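Local coordinates for catechol 1,2-dioxygenase (Burkholderia ambifaria, PDB 5VXT), which probably catalyses the intradiol ring cleavage of catechol to cis,cis-muconate, using molecular oxygen and a non-haem iron(III) centre, at residues A25-G30 with I47-L52; G80-A85 with Q219-Q224; P122-G127 with R318-A323; H151-G156 with D201-F206. One frame throughout, in Å; residues are numbered along the deposited sequence. Where two conformers were deposited one is given.

Interaction 1: A25-G30 with I47-L52. With PTY (phosphatidylethanolamine), chain C.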
# COMPACT_ATOMS: atom_id res chain seq x y z
N ALA B 25 12.92 -15.05 -7.86
CA ALA B 25 11.98 -15.12 -8.96
C ALA B 25 11.01 -13.95 -8.92
O ALA B 25 10.73 -13.32 -9.96
CB ALA B 25 11.23 -16.46 -8.94
N ALA B 26 10.49 -13.63 -7.73
CA ALA B 26 9.41 -12.65 -7.64
C ALA B 26 9.93 -11.25 -7.91
O ALA B 26 9.21 -10.44 -8.50
CB ALA B 26 8.75 -12.71 -6.26
N SER B 27 11.15 -10.96 -7.49
CA SER B 27 11.79 -9.68 -7.75
C SER B 27 12.48 -9.63 -9.11
O SER B 27 12.76 -8.54 -9.60
CB SER B 27 12.81 -9.38 -6.66
OG SER B 27 13.91 -10.28 -6.78
N ASN B 28 12.72 -10.80 -9.71
CA ASN B 28 13.47 -10.93 -10.96
C ASN B 28 14.86 -10.31 -10.82
O ASN B 28 15.40 -9.71 -11.76
CB ASN B 28 12.71 -10.34 -12.15
CG ASN B 28 13.10 -10.98 -13.47
OD1 ASN B 28 13.68 -12.07 -13.49
ND2 ASN B 28 12.80 -10.31 -14.58
N ALA B 29 15.45 -10.46 -9.64
CA ALA B 29 16.74 -9.85 -9.35
C ALA B 29 17.86 -10.66 -9.97
O ALA B 29 17.80 -11.89 -10.05
CB ALA B 29 16.95 -9.72 -7.84
N GLY B 30 18.90 -9.96 -10.41
CA GLY B 30 20.00 -10.59 -11.12
C GLY B 30 19.63 -10.89 -12.56
O GLY B 30 20.10 -11.87 -13.13
N ILE B 47 15.51 -3.00 -5.42
CA ILE B 47 14.73 -2.50 -4.29
C ILE B 47 13.69 -3.52 -3.87
O ILE B 47 13.51 -3.79 -2.68
CB ILE B 47 14.09 -1.14 -4.63
CG1 ILE B 47 15.19 -0.08 -4.76
CG2 ILE B 47 13.04 -0.78 -3.55
CD1 ILE B 47 14.69 1.28 -5.18
N VAL B 48 12.95 -4.07 -4.85
CA VAL B 48 11.89 -5.03 -4.52
C VAL B 48 12.47 -6.26 -3.85
O VAL B 48 11.92 -6.76 -2.86
CB VAL B 48 11.09 -5.40 -5.79
CG1 VAL B 48 10.19 -6.63 -5.52
CG2 VAL B 48 10.23 -4.22 -6.25
N HIS B 49 13.60 -6.77 -4.36
CA HIS B 49 14.21 -7.94 -3.73
C HIS B 49 14.53 -7.68 -2.26
O HIS B 49 14.30 -8.54 -1.40
CB HIS B 49 15.47 -8.36 -4.48
CG HIS B 49 16.08 -9.62 -3.96
ND1 HIS B 49 17.13 -9.63 -3.07
CD2 HIS B 49 15.77 -10.92 -4.19
CE1 HIS B 49 17.45 -10.89 -2.79
NE2 HIS B 49 16.64 -11.68 -3.46
N ARG B 50 15.05 -6.50 -1.96
CA ARG B 50 15.42 -6.21 -0.58
C ARG B 50 14.19 -6.04 0.30
O ARG B 50 14.13 -6.59 1.41
CB ARG B 50 16.30 -4.95 -0.55
CG ARG B 50 16.43 -4.38 0.85
CD ARG B 50 17.20 -5.30 1.77
NE ARG B 50 17.43 -4.66 3.06
CZ ARG B 50 18.56 -4.08 3.42
NH1 ARG B 50 19.59 -4.04 2.57
NH2 ARG B 50 18.66 -3.51 4.61
N LEU B 51 13.19 -5.28 -0.16
CA LEU B 51 12.02 -5.03 0.67
C LEU B 51 11.19 -6.29 0.85
O LEU B 51 10.68 -6.56 1.95
CB LEU B 51 11.16 -3.92 0.08
CG LEU B 51 11.86 -2.57 -0.05
CD1 LEU B 51 10.85 -1.53 -0.50
CD2 LEU B 51 12.49 -2.19 1.28
N LEU B 52 11.03 -7.06 -0.23
CA LEU B 52 10.28 -8.31 -0.13
C LEU B 52 10.99 -9.31 0.77
O LEU B 52 10.35 -9.97 1.60
CB LEU B 52 10.08 -8.88 -1.54
CG LEU B 52 9.08 -10.01 -1.75
CD1 LEU B 52 7.63 -9.56 -1.42
CD2 LEU B 52 9.20 -10.53 -3.19
C1 PTY C . 9.76 4.31 -10.62
C2 PTY C . 5.04 6.09 -14.74
C3 PTY C . 5.18 7.29 -13.82
O4 PTY C . 10.15 3.30 -9.69
C5 PTY C . 8.08 4.97 -12.30
C6 PTY C . 8.51 3.86 -11.37
O7 PTY C . 7.47 3.61 -10.43
C8 PTY C . 6.62 2.49 -10.79
O10 PTY C . 6.01 2.49 -11.85
C11 PTY C . 6.50 1.36 -9.81
C12 PTY C . 7.27 1.83 -8.59
C13 PTY C . 6.79 1.10 -7.35
C14 PTY C . 7.94 0.29 -6.78
C15 PTY C . 7.69 0.07 -5.30
C16 PTY C . 6.24 -0.29 -5.08
C17 PTY C . 6.10 -1.15 -3.83
C18 PTY C . 7.22 -2.17 -3.81
C19 PTY C . 7.04 -3.13 -2.65
C20 PTY C . 7.36 -4.54 -3.10
C21 PTY C . 8.14 -5.29 -2.04
C22 PTY C . 7.84 -4.75 -0.65
C23 PTY C . 6.96 -5.71 0.15
C24 PTY C . 5.51 -5.25 0.12
C25 PTY C . 4.76 -5.89 -1.04
C26 PTY C . 3.27 -5.85 -0.74
C27 PTY C . 2.62 -7.19 -1.04
C28 PTY C . 1.18 -7.15 -0.56
C29 PTY C . 0.43 -6.08 -1.31
C30 PTY C . 11.12 3.62 -8.67
C31 PTY C . 11.47 2.63 -7.59
O30 PTY C . 11.64 4.73 -8.69
C32 PTY C . 10.51 2.83 -6.42
C33 PTY C . 10.83 1.94 -5.22
C34 PTY C . 10.32 2.57 -3.93
C35 PTY C . 10.72 1.76 -2.71
C36 PTY C . 10.37 2.51 -1.44
C37 PTY C . 8.87 2.75 -1.37
C38 PTY C . 8.40 2.73 0.07
C39 PTY C . 6.90 2.94 0.17
C40 PTY C . 6.38 2.36 1.48
C41 PTY C . 5.49 3.37 2.19
C42 PTY C . 5.02 2.92 3.58
C43 PTY C . 4.19 4.02 4.23
C44 PTY C . 3.30 4.70 3.21
P1 PTY C . 7.17 7.44 -12.10
O11 PTY C . 5.73 6.88 -12.57
O12 PTY C . 6.94 8.40 -10.95
O13 PTY C . 7.92 7.92 -13.32
O14 PTY C . 7.90 6.14 -11.51
N1 PTY C . 6.36 5.68 -15.19

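Interaction 2: G80-A85 with Q219-Q224. With PTY (phosphatidylethanolamine), chain I.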
# COMPACT_ATOMS: atom_id res chain seq x y z
N GLY B 80 -5.19 3.10 -0.18
CA GLY B 80 -5.21 3.65 -1.52
C GLY B 80 -6.58 4.13 -1.95
O GLY B 80 -6.70 5.15 -2.64
N GLN B 81 -7.63 3.39 -1.58
CA GLN B 81 -8.99 3.88 -1.82
C GLN B 81 -9.21 5.23 -1.14
O GLN B 81 -9.90 6.10 -1.69
CB GLN B 81 -10.02 2.86 -1.34
CG GLN B 81 -10.47 1.88 -2.40
CD GLN B 81 -11.37 2.52 -3.45
OE1 GLN B 81 -12.11 3.46 -3.15
NE2 GLN B 81 -11.31 2.02 -4.68
N ASP B 82 -8.62 5.42 0.04
CA ASP B 82 -8.72 6.69 0.75
C ASP B 82 -7.83 7.76 0.13
O ASP B 82 -8.03 8.95 0.41
CB ASP B 82 -8.34 6.53 2.23
CG ASP B 82 -9.42 5.83 3.06
OD1 ASP B 82 -10.58 5.76 2.61
OD2 ASP B 82 -9.10 5.38 4.18
N GLY B 83 -6.85 7.36 -0.68
CA GLY B 83 -5.87 8.28 -1.22
C GLY B 83 -4.85 8.78 -0.21
O GLY B 83 -4.35 9.90 -0.35
N GLU B 84 -4.52 7.97 0.79
CA GLU B 84 -3.85 8.46 1.99
C GLU B 84 -2.43 7.94 2.17
O GLU B 84 -1.84 8.17 3.23
CB GLU B 84 -4.69 8.11 3.23
CG GLU B 84 -5.81 9.11 3.49
CD GLU B 84 -6.43 8.92 4.86
OE1 GLU B 84 -7.62 9.27 5.05
OE2 GLU B 84 -5.72 8.43 5.76
N ALA B 85 -1.85 7.26 1.17
CA ALA B 85 -0.52 6.68 1.38
C ALA B 85 0.50 7.75 1.77
O ALA B 85 1.36 7.50 2.64
CB ALA B 85 -0.07 5.92 0.13
N GLN B 219 -12.06 8.79 9.86
CA GLN B 219 -12.32 7.43 9.42
C GLN B 219 -11.31 6.94 8.40
O GLN B 219 -11.47 5.83 7.88
CB GLN B 219 -13.73 7.31 8.84
CG GLN B 219 -14.79 6.90 9.85
CD GLN B 219 -14.87 7.85 11.02
OE1 GLN B 219 -15.30 9.00 10.87
NE2 GLN B 219 -14.45 7.39 12.19
N GLY B 220 -10.29 7.74 8.08
CA GLY B 220 -9.31 7.35 7.10
C GLY B 220 -8.36 6.28 7.61
O GLY B 220 -8.23 6.02 8.81
N ALA B 221 -7.67 5.66 6.66
CA ALA B 221 -6.77 4.56 6.98
C ALA B 221 -5.60 5.02 7.84
O ALA B 221 -5.10 4.24 8.66
CB ALA B 221 -6.26 3.91 5.69
N THR B 222 -5.13 6.25 7.65
CA THR B 222 -4.03 6.74 8.47
C THR B 222 -4.44 6.78 9.93
O THR B 222 -3.79 6.19 10.80
CB THR B 222 -3.57 8.12 7.99
OG1 THR B 222 -3.23 8.04 6.61
CG2 THR B 222 -2.36 8.58 8.80
N GLN B 223 -5.56 7.46 10.22
CA GLN B 223 -6.04 7.54 11.59
C GLN B 223 -6.41 6.18 12.15
O GLN B 223 -6.21 5.93 13.35
CB GLN B 223 -7.25 8.47 11.68
CG GLN B 223 -7.59 8.85 13.10
CD GLN B 223 -6.46 9.59 13.77
OE1 GLN B 223 -6.07 10.67 13.33
NE2 GLN B 223 -5.93 9.02 14.84
N GLN B 224 -6.94 5.29 11.31
CA GLN B 224 -7.25 3.94 11.77
C GLN B 224 -6.01 3.24 12.31
O GLN B 224 -6.04 2.66 13.40
CB GLN B 224 -7.88 3.14 10.63
CG GLN B 224 -8.15 1.67 10.95
CD GLN B 224 -8.80 0.93 9.80
OE1 GLN B 224 -9.92 1.26 9.38
NE2 GLN B 224 -8.11 -0.06 9.26
C1 PTY I . -5.38 -6.06 12.31
C2 PTY I . -10.39 -2.36 10.39
C3 PTY I . -10.51 -3.75 11.00
O4 PTY I . -4.05 -6.01 12.81
C5 PTY I . -7.27 -4.60 11.60
C6 PTY I . -5.78 -4.64 11.93
O7 PTY I . -5.02 -4.22 10.80
C8 PTY I . -4.88 -2.77 10.73
O10 PTY I . -5.59 -2.03 11.40
C11 PTY I . -3.84 -2.19 9.80
C12 PTY I . -2.46 -2.66 10.24
C13 PTY I . -1.58 -2.84 9.01
C14 PTY I . -0.22 -2.18 9.15
C15 PTY I . 0.45 -2.19 7.79
C16 PTY I . 1.42 -1.03 7.63
C17 PTY I . 2.81 -1.37 8.16
C18 PTY I . 3.71 -0.16 8.00
C19 PTY I . 5.16 -0.49 8.31
C20 PTY I . 6.07 0.49 7.59
C21 PTY I . 5.87 0.42 6.08
C22 PTY I . 6.38 -0.91 5.54
C23 PTY I . 6.07 -1.06 4.05
C24 PTY I . 7.14 -1.87 3.32
C25 PTY I . 7.18 -3.32 3.77
C26 PTY I . 8.40 -4.01 3.18
C27 PTY I . 9.67 -3.24 3.52
C28 PTY I . 10.62 -4.08 4.37
C29 PTY I . 9.98 -4.48 5.68
C30 PTY I . -3.22 -7.20 12.89
C31 PTY I . -1.78 -7.08 13.32
O30 PTY I . -3.71 -8.28 12.60
C32 PTY I . -1.06 -6.14 12.37
C33 PTY I . -1.38 -6.54 10.94
C34 PTY I . -0.12 -6.95 10.19
C35 PTY I . 0.56 -5.72 9.60
C36 PTY I . 1.72 -6.14 8.71
C37 PTY I . 1.25 -7.16 7.68
C38 PTY I . 2.33 -7.40 6.64
C39 PTY I . 1.70 -7.75 5.30
C40 PTY I . 1.24 -6.50 4.56
C41 PTY I . 2.34 -5.98 3.65
C42 PTY I . 3.12 -4.88 4.35
C43 PTY I . 2.18 -3.77 4.81
C44 PTY I . 2.73 -2.40 4.46
P1 PTY I . -9.30 -6.12 10.86
O11 PTY I . -9.73 -4.68 10.25
O12 PTY I . -9.30 -7.13 9.74
O13 PTY I . -10.14 -6.36 12.09
O14 PTY I . -7.76 -5.90 11.30
N1 PTY I . -11.18 -2.29 9.18
O HOH W 1 -12.43 6.31 4.94
O HOH W 2 -6.75 9.18 8.34

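Interaction 3: P122-G127 with R318-A323. With CAQ (catechol), chain K.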
# COMPACT_ATOMS: atom_id res chain seq x y z
N PRO B 122 1.53 16.46 2.10
CA PRO B 122 0.86 16.02 0.86
C PRO B 122 -0.10 17.02 0.23
O PRO B 122 -0.83 16.64 -0.69
CB PRO B 122 0.10 14.78 1.34
CG PRO B 122 -0.30 15.14 2.74
CD PRO B 122 0.84 15.98 3.30
N LEU B 123 -0.12 18.28 0.67
CA LEU B 123 -1.22 19.19 0.33
C LEU B 123 -0.77 20.39 -0.50
O LEU B 123 -1.47 21.41 -0.51
CB LEU B 123 -1.93 19.64 1.60
CG LEU B 123 -2.35 18.47 2.49
CD1 LEU B 123 -3.04 18.96 3.75
CD2 LEU B 123 -3.25 17.50 1.72
N TYR B 124 0.35 20.30 -1.20
CA TYR B 124 0.75 21.38 -2.08
C TYR B 124 -0.09 21.38 -3.35
O TYR B 124 -0.43 20.32 -3.88
CB TYR B 124 2.23 21.26 -2.44
CG TYR B 124 2.66 22.21 -3.53
CD1 TYR B 124 2.78 23.58 -3.27
CD2 TYR B 124 2.92 21.76 -4.81
CE1 TYR B 124 3.16 24.46 -4.27
CE2 TYR B 124 3.30 22.64 -5.81
CZ TYR B 124 3.42 23.98 -5.53
OH TYR B 124 3.80 24.86 -6.52
N VAL B 125 -0.42 22.57 -3.85
CA VAL B 125 -1.15 22.72 -5.11
C VAL B 125 -0.38 23.68 -6.01
O VAL B 125 -0.13 24.84 -5.63
CB VAL B 125 -2.59 23.22 -4.91
CG1 VAL B 125 -3.28 23.35 -6.26
CG2 VAL B 125 -3.37 22.25 -4.02
N ALA B 126 -0.00 23.22 -7.19
CA ALA B 126 0.75 24.04 -8.12
C ALA B 126 -0.16 24.98 -8.89
O ALA B 126 -1.32 24.66 -9.16
CB ALA B 126 1.53 23.15 -9.09
N GLY B 127 0.37 26.15 -9.22
CA GLY B 127 -0.27 27.04 -10.17
C GLY B 127 -0.81 28.34 -9.63
O GLY B 127 -1.60 28.99 -10.34
N ARG B 318 7.63 14.57 -6.91
CA ARG B 318 6.56 13.69 -6.46
C ARG B 318 5.24 14.18 -7.06
O ARG B 318 5.13 15.33 -7.49
CB ARG B 318 6.46 13.64 -4.93
CG ARG B 318 6.19 15.00 -4.30
CD ARG B 318 6.32 14.97 -2.77
NE ARG B 318 5.17 14.43 -2.08
CZ ARG B 318 5.01 14.46 -0.75
NH1 ARG B 318 5.93 15.02 0.02
NH2 ARG B 318 3.93 13.92 -0.19
N LEU B 319 4.25 13.28 -7.09
CA LEU B 319 2.93 13.64 -7.58
C LEU B 319 2.38 14.81 -6.77
O LEU B 319 2.27 14.73 -5.55
CB LEU B 319 1.97 12.46 -7.51
CG LEU B 319 1.95 11.43 -8.64
CD1 LEU B 319 0.69 10.57 -8.54
CD2 LEU B 319 2.04 12.11 -10.00
N ARG B 320 2.04 15.90 -7.46
CA ARG B 320 1.52 17.10 -6.83
C ARG B 320 0.28 17.56 -7.58
O ARG B 320 0.24 17.53 -8.81
CB ARG B 320 2.57 18.21 -6.78
CG ARG B 320 3.68 17.97 -5.75
CD ARG B 320 4.99 18.62 -6.20
NE ARG B 320 6.07 18.49 -5.22
CZ ARG B 320 7.36 18.34 -5.55
NH1 ARG B 320 7.73 18.29 -6.82
NH2 ARG B 320 8.27 18.22 -4.59
N ALA B 321 -0.73 17.99 -6.83
CA ALA B 321 -1.95 18.52 -7.42
C ALA B 321 -1.68 19.86 -8.09
O ALA B 321 -0.70 20.54 -7.80
CB ALA B 321 -3.03 18.69 -6.35
N SER B 322 -2.58 20.23 -9.01
CA SER B 322 -2.52 21.52 -9.69
C SER B 322 -3.94 22.02 -9.92
O SER B 322 -4.89 21.24 -10.00
CB SER B 322 -1.78 21.43 -11.03
OG SER B 322 -2.59 20.77 -11.99
N ALA B 323 -4.07 23.34 -10.04
CA ALA B 323 -5.39 23.95 -10.17
C ALA B 323 -5.35 25.10 -11.18
O ALA B 323 -4.28 25.62 -11.53
CB ALA B 323 -5.91 24.47 -8.83
C1 CAQ K . -0.26 15.93 6.67
C2 CAQ K . -0.95 17.11 6.40
C3 CAQ K . -0.27 18.32 6.40
O3 CAQ K . -0.89 19.49 6.15
C4 CAQ K . 1.18 18.32 6.69
O4 CAQ K . 1.85 19.50 6.70
C5 CAQ K . 1.83 17.12 6.95
C6 CAQ K . 1.10 15.93 6.94
O HOH W 3 1.35 16.02 -3.08
O HOH W 4 -0.74 17.58 -3.87

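Interaction 4: H151-G156 with D201-F206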
# COMPACT_ATOMS: atom_id res chain seq x y z
N HIS B 151 5.92 38.28 6.60
CA HIS B 151 6.80 39.10 5.78
C HIS B 151 8.24 38.79 6.12
O HIS B 151 8.57 38.42 7.25
CB HIS B 151 6.53 40.60 5.99
CG HIS B 151 6.78 41.06 7.39
ND1 HIS B 151 7.94 41.70 7.77
CD2 HIS B 151 6.01 40.98 8.50
CE1 HIS B 151 7.88 41.99 9.05
NE2 HIS B 151 6.72 41.57 9.52
N GLY B 152 9.11 38.97 5.14
CA GLY B 152 10.53 38.87 5.39
C GLY B 152 11.31 39.08 4.12
O GLY B 152 10.78 39.56 3.12
N THR B 153 12.58 38.70 4.17
CA THR B 153 13.46 38.80 3.02
C THR B 153 14.03 37.43 2.68
O THR B 153 14.25 36.59 3.55
CB THR B 153 14.61 39.76 3.28
OG1 THR B 153 15.49 39.18 4.25
CG2 THR B 153 14.09 41.09 3.80
N VAL B 154 14.24 37.24 1.38
CA VAL B 154 14.96 36.09 0.85
C VAL B 154 16.40 36.53 0.62
O VAL B 154 16.66 37.44 -0.18
CB VAL B 154 14.32 35.60 -0.46
CG1 VAL B 154 15.15 34.46 -1.07
CG2 VAL B 154 12.88 35.19 -0.21
N THR B 155 17.32 35.91 1.34
CA THR B 155 18.74 36.17 1.17
C THR B 155 19.48 34.87 0.86
O THR B 155 18.97 33.77 1.11
CB THR B 155 19.35 36.79 2.43
OG1 THR B 155 20.77 36.71 2.34
CG2 THR B 155 18.91 36.05 3.65
N GLY B 156 20.68 35.02 0.32
CA GLY B 156 21.62 33.92 0.23
C GLY B 156 22.43 33.79 1.51
O GLY B 156 22.24 34.53 2.48
N ASP B 201 14.94 44.01 -3.59
CA ASP B 201 15.15 44.05 -2.14
C ASP B 201 14.93 42.70 -1.48
O ASP B 201 14.98 42.62 -0.24
CB ASP B 201 14.24 45.08 -1.48
CG ASP B 201 12.77 44.84 -1.75
OD1 ASP B 201 12.43 43.83 -2.41
OD2 ASP B 201 11.94 45.67 -1.32
N GLY B 202 14.67 41.65 -2.25
CA GLY B 202 14.44 40.32 -1.72
C GLY B 202 13.23 40.16 -0.82
O GLY B 202 13.08 39.10 -0.20
N LYS B 203 12.34 41.15 -0.75
CA LYS B 203 11.25 41.13 0.21
C LYS B 203 10.03 40.39 -0.34
O LYS B 203 9.69 40.52 -1.52
CB LYS B 203 10.85 42.55 0.61
CG LYS B 203 11.92 43.31 1.38
CD LYS B 203 11.47 44.73 1.77
CE LYS B 203 10.82 44.78 3.15
NZ LYS B 203 10.38 46.15 3.52
N TYR B 204 9.39 39.61 0.52
CA TYR B 204 8.15 38.92 0.23
C TYR B 204 7.14 39.27 1.32
O TYR B 204 7.51 39.59 2.45
CB TYR B 204 8.35 37.38 0.17
CG TYR B 204 8.36 36.76 1.55
CD1 TYR B 204 9.53 36.68 2.28
CD2 TYR B 204 7.19 36.27 2.12
CE1 TYR B 204 9.54 36.14 3.55
CE2 TYR B 204 7.18 35.74 3.40
CZ TYR B 204 8.37 35.68 4.11
OH TYR B 204 8.38 35.14 5.37
N GLU B 205 5.86 39.20 0.99
CA GLU B 205 4.85 39.44 2.01
C GLU B 205 3.56 38.71 1.66
O GLU B 205 3.11 38.77 0.51
CB GLU B 205 4.57 40.94 2.17
CG GLU B 205 3.61 41.25 3.29
CD GLU B 205 3.56 42.74 3.59
OE1 GLU B 205 4.48 43.45 3.13
OE2 GLU B 205 2.62 43.17 4.28
N PHE B 206 3.00 38.01 2.64
CA PHE B 206 1.71 37.35 2.50
C PHE B 206 0.74 37.95 3.51
O PHE B 206 1.07 38.10 4.69
CB PHE B 206 1.82 35.83 2.71
CG PHE B 206 2.66 35.15 1.67
CD1 PHE B 206 2.12 34.84 0.43
CD2 PHE B 206 3.98 34.82 1.92
CE1 PHE B 206 2.89 34.21 -0.54
CE2 PHE B 206 4.75 34.19 0.96
CZ PHE B 206 4.21 33.89 -0.27

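Interaction 1: A25-G30 with I47-L52
Ser27 and His49 meet at the closest point of the two helices, where their CA atoms lie 5.0 Å apart. The hydroxyl of Ser27 comes in at the edge of the imidazole, near the ring plane, with OG 3.3 Å from CD2 of His49. Its CB rests on the backbone of the other helix, 3.6 Å from CA of His49. With chi1 at 69°, OG stands between its own backbone N and carbonyl carbon. From there it also bonds to the carbonyl of Leu23 one turn earlier, and takes a weak bond from the N-H of Ala29. The imidazole extends back along helix 17-27, because CG is anti to the backbone N of His49 (chi1 -175°). It touches Leu23 and Lys24 there. Ala29 closes on the same histidine obliquely, its CB 3.9 Å from CB of His49. Helix 17-27 ends here in a Schellman motif. Asn28 has positive phi and is the C' residue, and Ala29 N bonds back to Lys24 O. The contact packs this N-terminal helix against helix 42-62, part of the helical region that carries the lipid in this enzyme. On the apolar flank the CB of Ala26 meets CD2 of Leu52 at 3.8 Å, and CG1 of Val48 lies 4.0 Å from CB of Ser27. Ile47 and Leu51 line the phosphatidylethanolamine pocket with their side chains. CB of Leu51 comes within 3.5 Å of lipid atom C22. The second subunit also reaches this corner: its Arg231 bonds to Ala26 O, and its Asp61 forms a salt bridge with Arg50.

Interaction 2: G80-A85 with Q219-Q224
Glu84 and Thr222 form the polar centre of this contact. OE2 of Glu84 accepts two bonds from the same residue. The backbone N of Thr222 gives one at 2.9 Å to OE2, nearly along the C-O axis and fairly straight (158°). The hydroxyl OG1 of Thr222 gives the other at 2.7 Å to OE2, on the anti lone pair. That hydroxyl can reach because chi1 of -56° sets it beside its own backbone N. A water 2.9 Å from OE2 of Glu84 donates to the same oxygen and accepts from the N-H of Gln223. The other oxygen, OE1, lies 3.3 Å from CA of Gly220. The contact joins the helical N-terminal region to the catalytic region. Asp82 supplies a second carboxylate. Its OD2 accepts from Ala221 N at 2.9 Å, on the anti side, through a bent bond (132°), and also pairs with Lys78 in a salt bridge. Its OD1 takes a bond from a second water, which also donates to Gln219 O. Gly220 is the N-cap of helix 221-229, and the two acids satisfy first-turn N-H groups of that helix. Their negative charge there would suit the helix dipole. Helix 66-81 ends beside them in a Schellman motif at Gly83, and Glu84 is the N-cap of helix 85-91. Further along, NE2 of Gln224 lies 3.4 Å from C2 of the phosphatidylethanolamine headgroup.

Interaction 3: P122-G127 with R318-A323
Ala126 and Ala321 meet through a direct backbone bond. The N-H of Ala126 points straight at the carbonyl of Ala321, 2.8 Å from N to O with an angle of 176° at the hydrogen. One step on, Ala323 N donates to Ala126 O at 3.2 Å. CA of Ser322 adds a CA-H...O contact to that same carbonyl oxygen. The apolar packing is on the Val125 face. CG1 of Val125 lies anti to the backbone N (chi1 180°) and touches CB of Ala323 at 3.8 Å. Phe181 packs on Val125 and Phe190 on Ala323. The two backbone bonds belong to a short, weakly bonded parallel pair of strands, 125-126 and 321-322, which sets the C-terminal tail beside the catalytic region. Toward residues 122 and 318 the backbones part and water enters. One water lies between Tyr124 O and Ala321 N, accepting from the latter, where no direct bond forms. A second lies within bonding distance of Leu319 O. Side chains close this part more loosely. The aliphatic stem of Arg320 passes slantwise across the ring edge of Tyr124, with CG 4.0 Å from CD2 of the tyrosine. The guanidinium plane stands 89° from the ring plane, and its polar end pairs with Glu120 and the carbonyl of Val316. Tyr124 OH bonds to Glu168. NH2 of Arg318 approaches CA of Pro122 obliquely at 3.9 Å, while its guanidinium pairs with Glu95 and meets Trp70 of the second subunit in a cation-pi contact. Pro122 and Leu123 face bound catechol, with Leu123 CD1 3.3 Å from O3 of the substrate.

Interaction 4: H151-G156 with D201-F206
His151 starts the pairing with Glu205, a non-hydrogen-bonded antiparallel pair in which CB of the histidine lies 4.0 Å from CG of the glutamate. The polar ends turn to other partners: NE2 of His151 is hydrogen-bonded to Asp297, and OE2 of Glu205 forms a salt bridge with Arg207. Gly152 follows in the hydrogen-bonded pair with Tyr204. Its N donates to Tyr204 O at 3.2 Å, and its O accepts from Tyr204 N at 2.9 Å. The tyrosine ring folds back under this glycine, because chi1 of 81° sets CG between the backbone N and the carbonyl carbon. The N of Gly152 sits 3.2 Å above the ring plane, toward the rim, and CE1 of the ring is 3.4 Å from CA of Gly152. A glycine lets the ring lie this close to the strand. Thr153 pairs with Lys203 on the His151 face, CG2 to CG at 3.9 Å. Val154 N closes the pairing with a bond to Gly202 O at 2.7 Å. Gly202 has positive phi, following Asp201, whose OD1 forms an Asx turn to Lys203 N. Strand 147-155 lies between 203-209 and 295-303 in a five-stranded mixed sheet of the dioxygenase beta-sandwich. Tyr204 OH reaches Phe300 O of strand 295-303. On the Tyr204 face, Tyr204, Val154 and Phe206 pack on Val167 of strand 166-170 in the other sheet.

Interaction 3 is tied most directly to the active site. Pro122 and Leu123 line the catechol pocket, and the Pro122 side chain is about 6 Å from the iron, which Tyr178, His238 and His240 bind. The centres of interactions 2 and 3 are about 19 Å apart, and the Thr222 side chain is about 8 Å from catechol. Interactions 1 and 2 each hold residues of both phosphatidylethanolamine pockets, although their nearest atoms are about 13 Å apart. Interactions 1, 2 and 3 all touch the second subunit. Interaction 4 is touched by no other chain of the assembly; its centre is about 48 Å from that of interaction 1 and 23 Å from that of interaction 3.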